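Local coordinates for protein transcriptional regulator (LacI family) (Clostridium acetobutylicum ATCC 824, PDB 3G85) that probably acts as a DNA-binding transcriptional regulator of the LacI family, through a periplasmic-binding-protein-like region that probably senses an effector, at residues L96-S101 with S106-N111; I74-N79 with S137-M142. All coordinates share one frame; numbering follows the deposited sequence.

Both interactions lie near the ends of first-sheet strands that face the other lobe of a two-lobed periplasmic-binding-protein-like fold, their centres about 9 Å apart. Interaction 1 joins neighbouring strands 94-97 and 105-109 of the first parallel sheet. Interaction 2 links the loop after strand 71-74 of that sheet to the start of helix 140-155 in the other lobe. Along the chain the order is 74-79, 96-101, 106-111, 137-142, so both segments of interaction 1 fall between those of interaction 2. Arg99 of interaction 1 reaches into interaction 2, and Ala141 packs on Asn98 and Asn111. Their position is consistent with the interlobe cleft in which relatives bind effectors.

Interaction 1: residues L96-S101 with S106-N111; sequences LFNRLS and SVNVDN
Leu96 and Phe97 pair in parallel with Ser106 and Val107: Val107 N donates to Leu96 O (3.1 Å), and Asn98 N donates to Val107 O (2.8 Å). Val107 O also sits over one face of the Phe97 ring, offset toward its rim. Met248 of helix 245-260 packs on both Phe97 and Val107. Beyond the paired strands the side chain of Asn98 takes over. Its amide and that of Asn111 approach from opposite directions, with planes 41° apart, and make two bonds. Asn111 keeps CG beside its backbone N (chi1 -67°), bringing its amide to Asn98. Asn111 ND2 donates to Asn98 OD1 (3.0 Å), and Asn98 ND2 returns a bond to a lone pair of Asn111 OD1 (3.2 Å). Asn98 OD1 takes a second bond from Val109 N (3.1 Å), which reaches it from the other face of the amide plane. Asn111 OD1 is also held by Arg145 of helix 140-155. Arg99 NH1 turns back to Asn98 O (2.8 Å), while its NH2 bonds to Ile77 O. Asn108 ND2 is modelled 2.8 Å from Arg99 N, two donors, so that amide's orientation is doubtful. At the other end a water joins Ser106 OG to Ser101 O. The chemistry implies neighbouring parallel strands of the first sheet extended by side chains: three bonds fix the Asn98 amide where the chain passes on to helix 111-124.

Interaction 2: residues I74-N79 with S137-M142; sequences IANISN and SLNDAM
With CG opposite the backbone N (chi1 178°), Asn76 reaches across to Asn139. Asn139 places CG between its backbone N and carbonyl carbon (chi1 52°), turning the amide back over the first turn of helix 140-155. Asn139 ND2 then donates to Asn76 OD1 at 2.7 Å. The acceptor lies close to the Asn139 amide plane, but the donor is tilted from the Asn76 carbonyl plane. The two amides stand steeply to each other, 74° apart. The other end of the Asn139 amide is used as well. Its OD1 accepts from the backbone N of Met142, a selenomethionine here, at 2.9 Å. This is an N-cap bond, and it fixes which way the Asn139 amide faces, with ND2 directed at Asn76. Asn76 is also held from its own lobe: Arg99 NH2 donates to its OD1, and its ND2 donates to Asp21 OD1. Beside the bond, Leu138 CB lies 4.0 Å from Asn76 ND2. The asparagine and arginine donors share one oxygen and together hold the Asn76 amide in place. A single direct hydrogen bond spans the two segments, with little packing around it. A glycerol, probably from the crystallisation liquor, lies about 4 Å from the Asn139 side chain. A polar contact between a sheet-end loop of one lobe and a capped helix start of the other is consistent with the interlobe cleft of LacI-family sensing domains, where effectors bind in relatives.

Interaction 1: residues L96-S101 with S106-N111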
ATOM      1  N   LEU A  96     -10.152  -3.700  -9.773  1.00 22.05           N
ATOM      2  CA  LEU A  96      -9.962  -3.228  -8.421  1.00 22.16           C
ATOM      3  C   LEU A  96      -8.501  -3.416  -8.047  1.00 21.85           C
ATOM      4  O   LEU A  96      -7.930  -4.475  -8.288  1.00 21.12           O
ATOM      5  CB  LEU A  96     -10.839  -4.011  -7.444  1.00 22.79           C
ATOM      6  CG  LEU A  96     -12.335  -3.947  -7.774  1.00 20.49           C
ATOM      7  CD1 LEU A  96     -13.127  -4.716  -6.654  1.00 22.06           C
ATOM      8  CD2 LEU A  96     -12.763  -2.499  -7.869  1.00 23.81           C
ATOM      9  N   PHE A  97      -7.906  -2.398  -7.438  1.00 22.25           N
ATOM     10  CA  PHE A  97      -6.531  -2.481  -7.000  1.00 21.95           C
ATOM     11  C   PHE A  97      -6.493  -2.870  -5.527  1.00 23.16           C
ATOM     12  O   PHE A  97      -7.055  -2.158  -4.658  1.00 23.12           O
ATOM     13  CB  PHE A  97      -5.852  -1.124  -7.247  1.00 22.52           C
ATOM     14  CG  PHE A  97      -4.360  -1.172  -7.196  1.00 23.86           C
ATOM     15  CD1 PHE A  97      -3.629  -1.290  -8.364  1.00 26.04           C
ATOM     16  CD2 PHE A  97      -3.684  -1.046  -5.980  1.00 23.77           C
ATOM     17  CE1 PHE A  97      -2.228  -1.309  -8.339  1.00 24.32           C
ATOM     18  CE2 PHE A  97      -2.271  -1.074  -5.944  1.00 24.04           C
ATOM     19  CZ  PHE A  97      -1.558  -1.215  -7.142  1.00 23.62           C
ATOM     20  N   ASN A  98      -5.847  -4.001  -5.243  1.00 23.67           N
ATOM     21  CA  ASN A  98      -5.721  -4.575  -3.910  1.00 25.46           C
ATOM     22  C   ASN A  98      -7.046  -4.810  -3.173  1.00 27.06           C
ATOM     23  O   ASN A  98      -7.197  -4.419  -2.007  1.00 28.32           O
ATOM     24  CB  ASN A  98      -4.773  -3.714  -3.038  1.00 25.37           C
ATOM     25  CG  ASN A  98      -3.979  -4.543  -2.043  1.00 26.59           C
ATOM     26  OD1 ASN A  98      -3.861  -5.767  -2.167  1.00 25.21           O
ATOM     27  ND2 ASN A  98      -3.424  -3.870  -1.044  1.00 23.76           N
ATOM     28  N   ARG A  99      -8.006  -5.416  -3.860  1.00 28.40           N
ATOM     29  CA  ARG A  99      -9.240  -5.878  -3.248  1.00 30.62           C
ATOM     30  C   ARG A  99      -9.576  -7.136  -3.929  1.00 31.80           C
ATOM     31  O   ARG A  99      -9.837  -7.106  -5.130  1.00 33.67           O
ATOM     32  CB  ARG A  99     -10.413  -4.975  -3.607  1.00 31.08           C
ATOM     33  CG  ARG A  99     -10.362  -3.703  -3.074  1.00 33.82           C
ATOM     34  CD  ARG A  99     -10.889  -3.663  -1.638  1.00 38.16           C
ATOM     35  NE  ARG A  99     -10.888  -2.244  -1.304  1.00 38.98           N
ATOM     36  CZ  ARG A  99      -9.793  -1.503  -1.192  1.00 37.78           C
ATOM     37  NH1 ARG A  99      -8.578  -2.058  -1.328  1.00 42.64           N
ATOM     38  NH2 ARG A  99      -9.905  -0.213  -0.928  1.00 40.50           N
ATOM     39  N   LEU A 100      -9.652  -8.231  -3.192  1.00 33.92           N
ATOM     40  CA  LEU A 100     -10.198  -9.425  -3.783  1.00 35.12           C
ATOM     41  C   LEU A 100     -11.718  -9.289  -4.043  1.00 34.52           C
ATOM     42  O   LEU A 100     -12.436  -8.620  -3.313  1.00 34.15           O
ATOM     43  CB  LEU A 100      -9.811 -10.693  -3.012  1.00 35.90           C
ATOM     44  CG  LEU A 100     -10.038 -12.014  -3.791  1.00 37.71           C
ATOM     45  CD1 LEU A 100      -9.511 -11.983  -5.262  1.00 34.69           C
ATOM     46  CD2 LEU A 100      -9.508 -13.241  -3.023  1.00 36.14           C
ATOM     47  N   SER A 101     -12.164  -9.871  -5.144  1.00 33.58           N
ATOM     48  CA  SER A 101     -13.547  -9.806  -5.539  1.00 33.03           C
ATOM     49  C   SER A 101     -13.909 -11.108  -6.248  1.00 33.58           C
ATOM     50  O   SER A 101     -13.084 -11.690  -6.946  1.00 33.49           O
ATOM     51  CB  SER A 101     -13.771  -8.627  -6.466  1.00 32.83           C
ATOM     52  OG  SER A 101     -15.133  -8.563  -6.903  1.00 29.83           O
ATOM     53  N   SER A 106      -8.996  -8.153 -10.450  1.00 20.88           N
ATOM     54  CA  SER A 106      -8.228  -7.394  -9.485  1.00 21.23           C
ATOM     55  C   SER A 106      -6.744  -7.669  -9.627  1.00 20.93           C
ATOM     56  O   SER A 106      -6.331  -8.742 -10.107  1.00 19.89           O
ATOM     57  CB  SER A 106      -8.695  -7.688  -8.043  1.00 22.06           C
ATOM     58  OG  SER A 106      -8.502  -9.064  -7.699  1.00 20.52           O
ATOM     59  N   VAL A 107      -5.939  -6.678  -9.220  1.00 20.25           N
ATOM     60  CA  VAL A 107      -4.497  -6.843  -9.083  1.00 20.44           C
ATOM     61  C   VAL A 107      -4.173  -6.489  -7.615  1.00 20.45           C
ATOM     62  O   VAL A 107      -4.426  -5.350  -7.173  1.00 20.21           O
ATOM     63  CB  VAL A 107      -3.724  -5.931 -10.111  1.00 20.88           C
ATOM     64  CG1 VAL A 107      -2.240  -5.991  -9.936  1.00 20.22           C
ATOM     65  CG2 VAL A 107      -4.039  -6.335 -11.570  1.00 20.69           C
ATOM     66  N   ASN A 108      -3.667  -7.460  -6.871  1.00 19.16           N
ATOM     67  CA  ASN A 108      -3.543  -7.356  -5.411  1.00 20.51           C
ATOM     68  C   ASN A 108      -2.163  -7.754  -4.966  1.00 19.77           C
ATOM     69  O   ASN A 108      -1.372  -8.260  -5.760  1.00 20.78           O
ATOM     70  CB  ASN A 108      -4.546  -8.266  -4.685  1.00 20.61           C
ATOM     71  CG  ASN A 108      -5.984  -8.140  -5.207  1.00 25.63           C
ATOM     72  OD1 ASN A 108      -6.693  -9.146  -5.305  1.00 34.99           O
ATOM     73  ND2 ASN A 108      -6.410  -6.959  -5.553  1.00 23.37           N
ATOM     74  N   VAL A 109      -1.845  -7.490  -3.702  1.00 20.33           N
ATOM     75  CA  VAL A 109      -0.580  -7.961  -3.163  1.00 20.35           C
ATOM     76  C   VAL A 109      -0.935  -8.841  -1.969  1.00 21.39           C
ATOM     77  O   VAL A 109      -2.008  -8.703  -1.381  1.00 21.86           O
ATOM     78  CB  VAL A 109       0.392  -6.776  -2.849  1.00 20.97           C
ATOM     79  CG1 VAL A 109      -0.170  -5.942  -1.674  1.00 20.09           C
ATOM     80  CG2 VAL A 109       1.846  -7.270  -2.581  1.00 20.87           C
ATOM     81  N   ASP A 110      -0.082  -9.794  -1.611  1.00 21.34           N
ATOM     82  CA  ASP A 110      -0.420 -10.623  -0.429  1.00 22.24           C
ATOM     83  C   ASP A 110      -0.079  -9.899   0.861  1.00 22.10           C
ATOM     84  O   ASP A 110       1.041  -9.970   1.361  1.00 21.35           O
ATOM     85  CB  ASP A 110       0.228 -12.003  -0.458  1.00 23.87           C
ATOM     86  CG  ASP A 110      -0.456 -12.981   0.549  1.00 27.31           C
ATOM     87  OD1 ASP A 110      -0.932 -12.547   1.628  1.00 27.14           O
ATOM     88  OD2 ASP A 110      -0.526 -14.192   0.259  1.00 31.66           O
ATOM     89  N   ASN A 111      -1.074  -9.178   1.356  1.00 21.97           N
ATOM     90  CA  ASN A 111      -0.940  -8.215   2.443  1.00 22.63           C
ATOM     91  C   ASN A 111      -0.518  -8.886   3.733  1.00 22.87           C
ATOM     92  O   ASN A 111       0.423  -8.468   4.347  1.00 22.47           O
ATOM     93  CB  ASN A 111      -2.268  -7.468   2.603  1.00 21.25           C
ATOM     94  CG  ASN A 111      -2.563  -6.595   1.404  1.00 23.39           C
ATOM     95  OD1 ASN A 111      -1.875  -5.602   1.181  1.00 21.66           O
ATOM     96  ND2 ASN A 111      -3.558  -6.988   0.593  1.00 22.08           N
TER
HETATM   97  O   HOH W   1     -10.725 -10.447  -8.283  1.00 26.26           O

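Interaction 2: residues I74-N79 with S137-M142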
ATOM      1  N   ILE A  74      -9.716   1.146 -10.195  1.00 21.13           N
ATOM      2  CA  ILE A  74     -10.012   1.905  -8.977  1.00 20.23           C
ATOM      3  C   ILE A  74      -8.902   1.683  -7.998  1.00 20.29           C
ATOM      4  O   ILE A  74      -8.723   0.559  -7.539  1.00 19.92           O
ATOM      5  CB  ILE A  74     -11.293   1.458  -8.295  1.00 20.53           C
ATOM      6  CG1 ILE A  74     -12.411   1.156  -9.299  1.00 21.07           C
ATOM      7  CG2 ILE A  74     -11.664   2.502  -7.213  1.00 19.01           C
ATOM      8  CD1 ILE A  74     -12.764   2.251 -10.310  1.00 24.59           C
ATOM      9  N   ALA A  75      -8.155   2.748  -7.695  1.00 19.65           N
ATOM     10  CA  ALA A  75      -6.954   2.640  -6.851  1.00 21.43           C
ATOM     11  C   ALA A  75      -7.225   2.179  -5.409  1.00 22.83           C
ATOM     12  O   ALA A  75      -6.461   1.371  -4.864  1.00 21.84           O
ATOM     13  CB  ALA A  75      -6.185   3.955  -6.868  1.00 21.13           C
ATOM     14  N   ASN A  76      -8.295   2.702  -4.789  1.00 22.49           N
ATOM     15  CA  ASN A  76      -8.625   2.342  -3.410  1.00 24.29           C
ATOM     16  C   ASN A  76     -10.118   2.452  -3.170  1.00 24.22           C
ATOM     17  O   ASN A  76     -10.589   3.475  -2.641  1.00 23.35           O
ATOM     18  CB  ASN A  76      -7.838   3.237  -2.394  1.00 24.78           C
ATOM     19  CG  ASN A  76      -8.194   2.915  -0.934  1.00 29.79           C
ATOM     20  OD1 ASN A  76      -8.259   1.739  -0.549  1.00 33.53           O
ATOM     21  ND2 ASN A  76      -8.443   3.956  -0.125  1.00 29.04           N
ATOM     22  N   ILE A  77     -10.881   1.439  -3.594  1.00 23.49           N
ATOM     23  CA  ILE A  77     -12.330   1.539  -3.512  1.00 24.45           C
ATOM     24  C   ILE A  77     -12.773   1.446  -2.037  1.00 25.53           C
ATOM     25  O   ILE A  77     -12.205   0.663  -1.272  1.00 25.26           O
ATOM     26  CB  ILE A  77     -13.021   0.479  -4.411  1.00 22.75           C
ATOM     27  CG1 ILE A  77     -14.509   0.836  -4.596  1.00 25.04           C
ATOM     28  CG2 ILE A  77     -12.746  -0.977  -3.883  1.00 22.90           C
ATOM     29  CD1 ILE A  77     -15.130   0.275  -5.851  1.00 25.11           C
ATOM     30  N   SER A  78     -13.706   2.310  -1.630  1.00 26.39           N
ATOM     31  CA  SER A  78     -14.258   2.260  -0.250  1.00 26.78           C
ATOM     32  C   SER A  78     -15.311   1.158  -0.153  1.00 27.45           C
ATOM     33  O   SER A  78     -15.842   0.709  -1.177  1.00 27.61           O
ATOM     34  CB  SER A  78     -14.903   3.601   0.129  1.00 26.47           C
ATOM     35  OG  SER A  78     -16.089   3.818  -0.634  1.00 26.91           O
ATOM     36  N   ASN A  79     -15.636   0.741   1.069  1.00 27.92           N
ATOM     37  CA  ASN A  79     -16.713  -0.217   1.288  1.00 29.53           C
ATOM     38  C   ASN A  79     -18.042   0.263   0.711  1.00 29.02           C
ATOM     39  O   ASN A  79     -18.731  -0.488   0.028  1.00 30.06           O
ATOM     40  CB  ASN A  79     -16.864  -0.514   2.783  1.00 30.45           C
ATOM     41  CG  ASN A  79     -15.661  -1.226   3.332  1.00 35.16           C
ATOM     42  OD1 ASN A  79     -14.966  -1.936   2.592  1.00 38.78           O
ATOM     43  ND2 ASN A  79     -15.353  -0.986   4.600  1.00 38.10           N
ATOM     44  N   SER A 137      -6.144   2.156   9.020  1.00 32.21           N
ATOM     45  CA  SER A 137      -6.352   1.350   7.821  1.00 33.23           C
ATOM     46  C   SER A 137      -7.408   1.980   6.930  1.00 34.63           C
ATOM     47  O   SER A 137      -8.522   2.260   7.369  1.00 35.08           O
ATOM     48  CB  SER A 137      -6.741  -0.080   8.174  1.00 33.28           C
ATOM     49  OG  SER A 137      -5.767  -0.669   9.013  1.00 29.80           O
ATOM     50  N   LEU A 138      -7.038   2.251   5.688  1.00 35.52           N
ATOM     51  CA  LEU A 138      -8.004   2.784   4.727  1.00 36.32           C
ATOM     52  C   LEU A 138      -8.802   1.688   4.051  1.00 37.20           C
ATOM     53  O   LEU A 138      -9.718   1.982   3.295  1.00 38.68           O
ATOM     54  CB  LEU A 138      -7.307   3.637   3.673  1.00 36.19           C
ATOM     55  CG  LEU A 138      -6.604   4.865   4.259  1.00 34.75           C
ATOM     56  CD1 LEU A 138      -6.019   5.648   3.098  1.00 36.34           C
ATOM     57  CD2 LEU A 138      -7.570   5.703   5.100  1.00 33.37           C
ATOM     58  N   ASN A 139      -8.447   0.429   4.315  1.00 37.17           N
ATOM     59  CA  ASN A 139      -9.156  -0.739   3.756  1.00 36.71           C
ATOM     60  C   ASN A 139      -8.712  -2.022   4.444  1.00 36.50           C
ATOM     61  O   ASN A 139      -7.849  -1.993   5.341  1.00 34.81           O
ATOM     62  CB  ASN A 139      -8.870  -0.868   2.257  1.00 37.27           C
ATOM     63  CG  ASN A 139      -7.392  -0.849   1.949  1.00 37.70           C
ATOM     64  OD1 ASN A 139      -6.600  -1.467   2.645  1.00 37.90           O
ATOM     65  ND2 ASN A 139      -7.012  -0.128   0.912  1.00 40.99           N
ATOM     66  N   ASP A 140      -9.287  -3.147   4.002  1.00 36.22           N
ATOM     67  CA  ASP A 140      -9.009  -4.448   4.600  1.00 35.92           C
ATOM     68  C   ASP A 140      -7.562  -4.897   4.383  1.00 33.67           C
ATOM     69  O   ASP A 140      -6.960  -5.514   5.260  1.00 32.95           O
ATOM     70  CB  ASP A 140      -9.942  -5.507   4.019  1.00 37.50           C
ATOM     71  CG  ASP A 140     -11.300  -5.522   4.673  1.00 40.87           C
ATOM     72  OD1 ASP A 140     -11.740  -4.496   5.245  1.00 44.91           O
ATOM     73  OD2 ASP A 140     -11.939  -6.593   4.619  1.00 46.01           O
ATOM     74  N   ALA A 141      -7.035  -4.619   3.190  1.00 31.92           N
ATOM     75  CA  ALA A 141      -5.645  -4.891   2.853  1.00 30.66           C
ATOM     76  C   ALA A 141      -4.699  -4.337   3.914  1.00 30.02           C
ATOM     77  O   ALA A 141      -3.803  -5.026   4.357  1.00 26.36           O
ATOM     78  CB  ALA A 141      -5.306  -4.295   1.495  1.00 30.82           C
HETATM   79  N   MSE A 142      -4.915  -3.085   4.321  1.00 30.18           N
HETATM   80  CA  MSE A 142      -4.051  -2.479   5.342  1.00 32.26           C
HETATM   81  C   MSE A 142      -4.176  -3.149   6.703  1.00 30.95           C
HETATM   82  O   MSE A 142      -3.171  -3.312   7.415  1.00 30.31           O
HETATM   83  CB  MSE A 142      -4.323  -0.992   5.474  1.00 31.51           C
HETATM   84  CG  MSE A 142      -3.663  -0.241   4.394  1.00 32.47           C
HETATM   85 SE   MSE A 142      -3.853   1.697   4.570  1.00 42.12          SE
HETATM   86  CE  MSE A 142      -2.604   1.997   6.074  1.00 31.25           C
TER